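PDB 2J4B: transcription initiation factor TFIID subunit 5 from Encephalitozoon cuniculi, which is a subunit of the general transcription factor TFIID, probably also of SAGA, and probably helps regulate RNA polymerase II transcription; its N-terminal NTD2 domain is described here. Local coordinates for residues K97-I111 with I125-G137. Sequence-based numbering, arbitrary orientation.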
loop_
_atom_site.group_PDB
_atom_site.type_symbol
_atom_site.label_atom_id
_atom_site.label_comp_id
_atom_site.label_asym_id
_atom_site.label_seq_id
_atom_site.Cartn_x
_atom_site.Cartn_y
_atom_site.Cartn_z
ATOM N N LYS A 97 -9.983 -1.533 -7.837
ATOM C CA LYS A 97 -9.140 -0.367 -7.713
ATOM C C LYS A 97 -9.412 0.452 -6.468
ATOM O O LYS A 97 -10.556 0.769 -6.149
ATOM C CB LYS A 97 -9.223 0.495 -8.976
ATOM C CG LYS A 97 -8.226 0.028 -10.008
ATOM C CD LYS A 97 -8.338 0.749 -11.309
ATOM C CE LYS A 97 -7.516 0.021 -12.374
ATOM N NZ LYS A 97 -6.121 -0.241 -11.876
ATOM N N TYR A 98 -8.333 0.765 -5.752
ATOM C CA TYR A 98 -8.403 1.639 -4.579
ATOM C C TYR A 98 -8.118 3.070 -5.035
ATOM O O TYR A 98 -7.128 3.340 -5.721
ATOM C CB TYR A 98 -7.415 1.180 -3.501
ATOM C CG TYR A 98 -7.592 1.862 -2.159
ATOM C CD1 TYR A 98 -7.061 3.122 -1.927
ATOM C CD2 TYR A 98 -8.267 1.238 -1.118
ATOM C CE1 TYR A 98 -7.212 3.745 -0.726
ATOM C CE2 TYR A 98 -8.417 1.865 0.105
ATOM C CZ TYR A 98 -7.876 3.116 0.290
ATOM O OH TYR A 98 -7.999 3.758 1.496
ATOM N N HIS A 99 -9.024 3.964 -4.653
ATOM C CA HIS A 99 -9.039 5.345 -5.085
ATOM C C HIS A 99 -8.336 6.265 -4.089
ATOM O O HIS A 99 -8.578 6.179 -2.883
ATOM C CB HIS A 99 -10.473 5.805 -5.244
ATOM C CG HIS A 99 -11.167 5.233 -6.443
ATOM N ND1 HIS A 99 -11.603 3.926 -6.498
ATOM C CD2 HIS A 99 -11.525 5.801 -7.620
ATOM C CE1 HIS A 99 -12.178 3.708 -7.668
ATOM N NE2 HIS A 99 -12.142 4.829 -8.365
ATOM N N LEU A 100 -7.459 7.135 -4.609
ATOM C CA LEU A 100 -6.770 8.150 -3.820
ATOM C C LEU A 100 -6.896 9.484 -4.563
ATOM O O LEU A 100 -7.132 9.506 -5.769
ATOM C CB LEU A 100 -5.291 7.791 -3.644
ATOM C CG LEU A 100 -4.916 6.475 -2.930
ATOM C CD1 LEU A 100 -3.542 6.012 -3.309
ATOM C CD2 LEU A 100 -5.027 6.573 -1.403
ATOM N N SER A 101 -6.769 10.593 -3.843
ATOM C CA SER A 101 -6.699 11.900 -4.474
ATOM C C SER A 101 -5.414 12.567 -4.035
ATOM O O SER A 101 -5.018 12.451 -2.872
ATOM C CB SER A 101 -7.897 12.761 -4.080
ATOM O OG SER A 101 -7.740 13.264 -2.759
ATOM N N MET A 102 -4.761 13.241 -4.973
ATOM C CA MET A 102 -3.468 13.897 -4.737
ATOM C C MET A 102 -3.381 15.222 -5.471
ATOM O O MET A 102 -3.940 15.356 -6.549
ATOM C CB MET A 102 -2.328 13.032 -5.275
ATOM C CG MET A 102 -2.079 11.809 -4.497
ATOM S SD MET A 102 -0.470 11.089 -4.826
ATOM C CE MET A 102 -0.726 9.537 -3.957
ATOM N N GLY A 103 -2.668 16.184 -4.896
ATOM C CA GLY A 103 -2.332 17.407 -5.599
ATOM C C GLY A 103 -1.273 17.097 -6.639
ATOM O O GLY A 103 -0.595 16.073 -6.548
ATOM N N ARG A 104 -1.121 17.976 -7.620
ATOM C CA ARG A 104 -0.181 17.767 -8.715
ATOM C C ARG A 104 1.267 17.694 -8.245
ATOM O O ARG A 104 2.056 16.940 -8.801
ATOM C CB ARG A 104 -0.294 18.886 -9.759
ATOM C CG ARG A 104 0.211 18.477 -11.158
ATOM C CD ARG A 104 1.079 19.551 -11.879
ATOM N NE ARG A 104 0.653 20.925 -11.630
ATOM C CZ ARG A 104 1.153 21.997 -12.251
ATOM N NH1 ARG A 104 2.104 21.861 -13.177
ATOM N NH2 ARG A 104 0.702 23.212 -11.945
ATOM N N TYR A 105 1.624 18.474 -7.230
ATOM C CA TYR A 105 2.999 18.484 -6.742
ATOM C C TYR A 105 3.383 17.205 -5.956
ATOM O O TYR A 105 4.395 16.585 -6.239
ATOM C CB TYR A 105 3.239 19.723 -5.890
ATOM C CG TYR A 105 2.975 21.010 -6.624
ATOM C CD1 TYR A 105 3.675 21.323 -7.779
ATOM C CD2 TYR A 105 2.012 21.911 -6.173
ATOM C CE1 TYR A 105 3.426 22.491 -8.464
ATOM C CE2 TYR A 105 1.767 23.088 -6.851
ATOM C CZ TYR A 105 2.476 23.367 -7.999
ATOM O OH TYR A 105 2.243 24.536 -8.701
ATOM N N ALA A 106 2.579 16.835 -4.961
ATOM C CA ALA A 106 2.775 15.586 -4.214
ATOM C C ALA A 106 2.898 14.397 -5.159
ATOM O O ALA A 106 3.799 13.551 -5.012
ATOM C CB ALA A 106 1.619 15.360 -3.245
ATOM N N PHE A 107 1.983 14.331 -6.123
ATOM C CA PHE A 107 2.055 13.318 -7.158
ATOM C C PHE A 107 3.432 13.338 -7.834
ATOM O O PHE A 107 4.112 12.318 -7.897
ATOM C CB PHE A 107 0.955 13.540 -8.206
ATOM C CG PHE A 107 0.901 12.485 -9.274
ATOM C CD1 PHE A 107 0.523 11.182 -8.966
ATOM C CD2 PHE A 107 1.202 12.797 -10.593
ATOM C CE1 PHE A 107 0.441 10.212 -9.958
ATOM C CE2 PHE A 107 1.132 11.846 -11.582
ATOM C CZ PHE A 107 0.758 10.551 -11.273
ATOM N N ASP A 108 3.837 14.495 -8.342
ATOM C CA ASP A 108 5.095 14.583 -9.073
ATOM C C ASP A 108 6.297 14.177 -8.192
ATOM O O ASP A 108 7.129 13.348 -8.585
ATOM C CB ASP A 108 5.274 15.968 -9.680
ATOM C CG ASP A 108 6.241 15.962 -10.839
ATOM O OD1 ASP A 108 7.413 15.585 -10.638
ATOM O OD2 ASP A 108 5.842 16.311 -11.967
ATOM N N LEU A 109 6.376 14.723 -6.990
ATOM C CA LEU A 109 7.406 14.288 -6.056
ATOM C C LEU A 109 7.374 12.768 -5.881
ATOM O O LEU A 109 8.428 12.119 -5.898
ATOM C CB LEU A 109 7.264 15.010 -4.709
ATOM C CG LEU A 109 7.701 16.481 -4.788
ATOM C CD1 LEU A 109 7.175 17.290 -3.603
ATOM C CD2 LEU A 109 9.232 16.614 -4.909
ATOM N N LEU A 110 6.169 12.207 -5.735
ATOM C CA LEU A 110 5.991 10.769 -5.461
ATOM C C LEU A 110 6.512 9.875 -6.574
ATOM O O LEU A 110 7.124 8.854 -6.300
ATOM C CB LEU A 110 4.514 10.434 -5.204
ATOM C CG LEU A 110 4.140 8.939 -5.089
ATOM C CD1 LEU A 110 4.737 8.292 -3.802
ATOM C CD2 LEU A 110 2.653 8.756 -5.149
ATOM N N ILE A 111 6.275 10.252 -7.826
ATOM C CA ILE A 111 6.659 9.400 -8.962
ATOM C C ILE A 111 8.139 9.561 -9.273
ATOM O O ILE A 111 8.808 8.599 -9.635
ATOM C CB ILE A 111 5.831 9.689 -10.252
ATOM C CG1 ILE A 111 4.326 9.671 -9.965
ATOM C CG2 ILE A 111 6.144 8.646 -11.308
ATOM C CD1 ILE A 111 3.797 8.326 -9.645
ATOM N N ILE A 125 2.040 -1.601 -8.543
ATOM C CA ILE A 125 0.842 -1.488 -7.729
ATOM C C ILE A 125 0.026 -0.246 -8.103
ATOM O O ILE A 125 -1.187 -0.329 -8.248
ATOM C CB ILE A 125 1.173 -1.458 -6.221
ATOM C CG1 ILE A 125 1.773 -2.796 -5.775
ATOM C CG2 ILE A 125 -0.095 -1.066 -5.384
ATOM C CD1 ILE A 125 0.901 -3.960 -6.044
ATOM N N LEU A 126 0.692 0.894 -8.269
ATOM C CA LEU A 126 0.005 2.134 -8.639
ATOM C C LEU A 126 -0.768 1.942 -9.917
ATOM O O LEU A 126 -1.948 2.247 -9.967
ATOM C CB LEU A 126 0.980 3.290 -8.842
ATOM C CG LEU A 126 1.739 3.812 -7.633
ATOM C CD1 LEU A 126 2.036 5.322 -7.779
ATOM C CD2 LEU A 126 0.974 3.530 -6.395
ATOM N N ASN A 127 -0.078 1.455 -10.952
ATOM C CA ASN A 127 -0.675 1.301 -12.293
ATOM C C ASN A 127 -1.832 0.303 -12.317
ATOM O O ASN A 127 -2.876 0.596 -12.869
ATOM C CB ASN A 127 0.386 0.886 -13.325
ATOM C CG ASN A 127 1.386 1.994 -13.622
ATOM O OD1 ASN A 127 1.019 3.110 -13.937
ATOM N ND2 ASN A 127 2.652 1.688 -13.507
ATOM N N GLN A 128 -1.631 -0.861 -11.705
ATOM C CA GLN A 128 -2.604 -1.958 -11.702
ATOM C C GLN A 128 -3.723 -1.848 -10.655
ATOM O O GLN A 128 -4.837 -2.278 -10.898
ATOM C CB GLN A 128 -1.876 -3.284 -11.473
ATOM C CG GLN A 128 -0.952 -3.662 -12.610
ATOM C CD GLN A 128 -0.400 -5.082 -12.520
ATOM O OE1 GLN A 128 0.255 -5.560 -13.461
ATOM N NE2 GLN A 128 -0.662 -5.762 -11.410
ATOM N N HIS A 129 -3.421 -1.295 -9.488
ATOM C CA HIS A 129 -4.327 -1.410 -8.361
ATOM C C HIS A 129 -4.847 -0.089 -7.817
ATOM O O HIS A 129 -5.864 -0.085 -7.117
ATOM C CB HIS A 129 -3.664 -2.213 -7.243
ATOM C CG HIS A 129 -3.416 -3.646 -7.610
ATOM N ND1 HIS A 129 -4.409 -4.475 -8.086
ATOM C CD2 HIS A 129 -2.287 -4.392 -7.584
ATOM C CE1 HIS A 129 -3.905 -5.666 -8.335
ATOM N NE2 HIS A 129 -2.619 -5.646 -8.036
ATOM N N LEU A 130 -4.189 1.022 -8.148
ATOM C CA LEU A 130 -4.564 2.298 -7.575
ATOM C C LEU A 130 -5.146 3.232 -8.605
ATOM O O LEU A 130 -4.713 3.274 -9.736
ATOM C CB LEU A 130 -3.380 2.980 -6.898
ATOM C CG LEU A 130 -2.777 2.249 -5.713
ATOM C CD1 LEU A 130 -1.769 3.128 -5.009
ATOM C CD2 LEU A 130 -3.888 1.826 -4.794
ATOM N N ASP A 131 -6.139 3.995 -8.178
ATOM C CA ASP A 131 -6.828 4.892 -9.058
ATOM C C ASP A 131 -6.664 6.294 -8.517
ATOM O O ASP A 131 -7.475 6.744 -7.696
ATOM C CB ASP A 131 -8.290 4.496 -9.103
ATOM C CG ASP A 131 -9.030 5.227 -10.137
ATOM O OD1 ASP A 131 -8.505 6.270 -10.573
ATOM O OD2 ASP A 131 -10.123 4.753 -10.524
ATOM N N ILE A 132 -5.603 6.976 -8.964
ATOM C CA ILE A 132 -5.213 8.265 -8.396
ATOM C C ILE A 132 -5.771 9.424 -9.237
ATOM O O ILE A 132 -5.426 9.571 -10.398
ATOM C CB ILE A 132 -3.677 8.409 -8.299
ATOM C CG1 ILE A 132 -3.060 7.232 -7.521
ATOM C CG2 ILE A 132 -3.290 9.742 -7.644
ATOM C CD1 ILE A 132 -1.497 7.257 -7.431
ATOM N N LYS A 133 -6.645 10.229 -8.638
ATOM C CA LYS A 133 -7.079 11.475 -9.232
ATOM C C LYS A 133 -6.116 12.606 -8.898
ATOM O O LYS A 133 -6.015 13.015 -7.737
ATOM C CB LYS A 133 -8.463 11.849 -8.739
ATOM C CG LYS A 133 -8.920 13.207 -9.277
ATOM C CD LYS A 133 -10.358 13.472 -8.963
ATOM C CE LYS A 133 -10.616 14.951 -8.924
ATOM N NZ LYS A 133 -10.040 15.611 -10.104
ATOM N N VAL A 134 -5.427 13.131 -9.913
ATOM C CA VAL A 134 -4.404 14.167 -9.697
ATOM C C VAL A 134 -5.044 15.533 -9.887
ATOM O O VAL A 134 -5.401 15.902 -11.004
ATOM C CB VAL A 134 -3.190 13.989 -10.646
ATOM C CG1 VAL A 134 -2.152 15.103 -10.448
ATOM C CG2 VAL A 134 -2.553 12.623 -10.458
ATOM N N TYR A 135 -5.233 16.263 -8.786
ATOM C CA TYR A 135 -5.842 17.588 -8.843
ATOM C C TYR A 135 -4.836 18.553 -9.414
ATOM O O TYR A 135 -3.724 18.660 -8.892
ATOM C CB TYR A 135 -6.317 18.113 -7.475
ATOM C CG TYR A 135 -6.787 19.545 -7.604
ATOM C CD1 TYR A 135 -8.057 19.849 -8.095
ATOM C CD2 TYR A 135 -5.929 20.603 -7.336
ATOM C CE1 TYR A 135 -8.460 21.160 -8.266
ATOM C CE2 TYR A 135 -6.337 21.926 -7.508
ATOM C CZ TYR A 135 -7.586 22.189 -7.976
ATOM O OH TYR A 135 -7.962 23.496 -8.142
ATOM N N VAL A 136 -5.242 19.264 -10.471
ATOM C CA VAL A 136 -4.353 20.178 -11.184
ATOM C C VAL A 136 -4.801 21.615 -11.020
ATOM O O VAL A 136 -5.992 21.924 -11.153
ATOM C CB VAL A 136 -4.325 19.883 -12.690
ATOM C CG1 VAL A 136 -3.471 20.910 -13.407
ATOM C CG2 VAL A 136 -3.819 18.491 -12.941
ATOM N N GLY A 137 -3.848 22.498 -10.748
ATOM C CA GLY A 137 -4.127 23.942 -10.707
ATOM C C GLY A 137 -3.355 24.635 -9.600
ATOM O O GLY A 137 -2.569 23.980 -8.902
#
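Phe107 lays one ring face against Val134, whose CG2 sits almost over the ring centre, 3.6 Å from the centroid and 8° off the ring normal. The opposite face is backed by CG1 of Ile111, one helical turn on. With CG anti to the backbone N (chi1 -176°), the Phe107 ring reaches from helix 104-116 to strand 130-135, where CG2 of Ile132 touches it obliquely. The same methyl meets CG of Met102 at 4.0 Å, and farther along the sheet face that carries these two residues CD1 of Leu100 meets CD1 of Leu130 at 3.8 Å. Leu33 and Pro32, in the loop between helices 24-30 and 34-47, touch Leu130 and Leu100, respectively.

On the face bearing His99 and Asp131, the two side chains run alongside each other, CB of Asp131 lying over the imidazole. His99 NE2 is 3.0 Å from Asp131 OD2, but the angle is too poor for a hydrogen bond. Lys97, bent at its last torsion (chi4 -50°), donates a hydrogen bond from NZ to Gln128 O (2.6 Å), the donor standing well above the carbonyl plane, near the C-terminal end of helix 120-129.

Six backbone hydrogen bonds, from Tyr98 N to His129 O through Tyr135 N to Met102 O, join the strands in parallel register. Helices 104-116 and 120-129 connect them, so the arrangement is a two-stranded parallel sheet edging the otherwise largely helical TAF5 NTD2 domain.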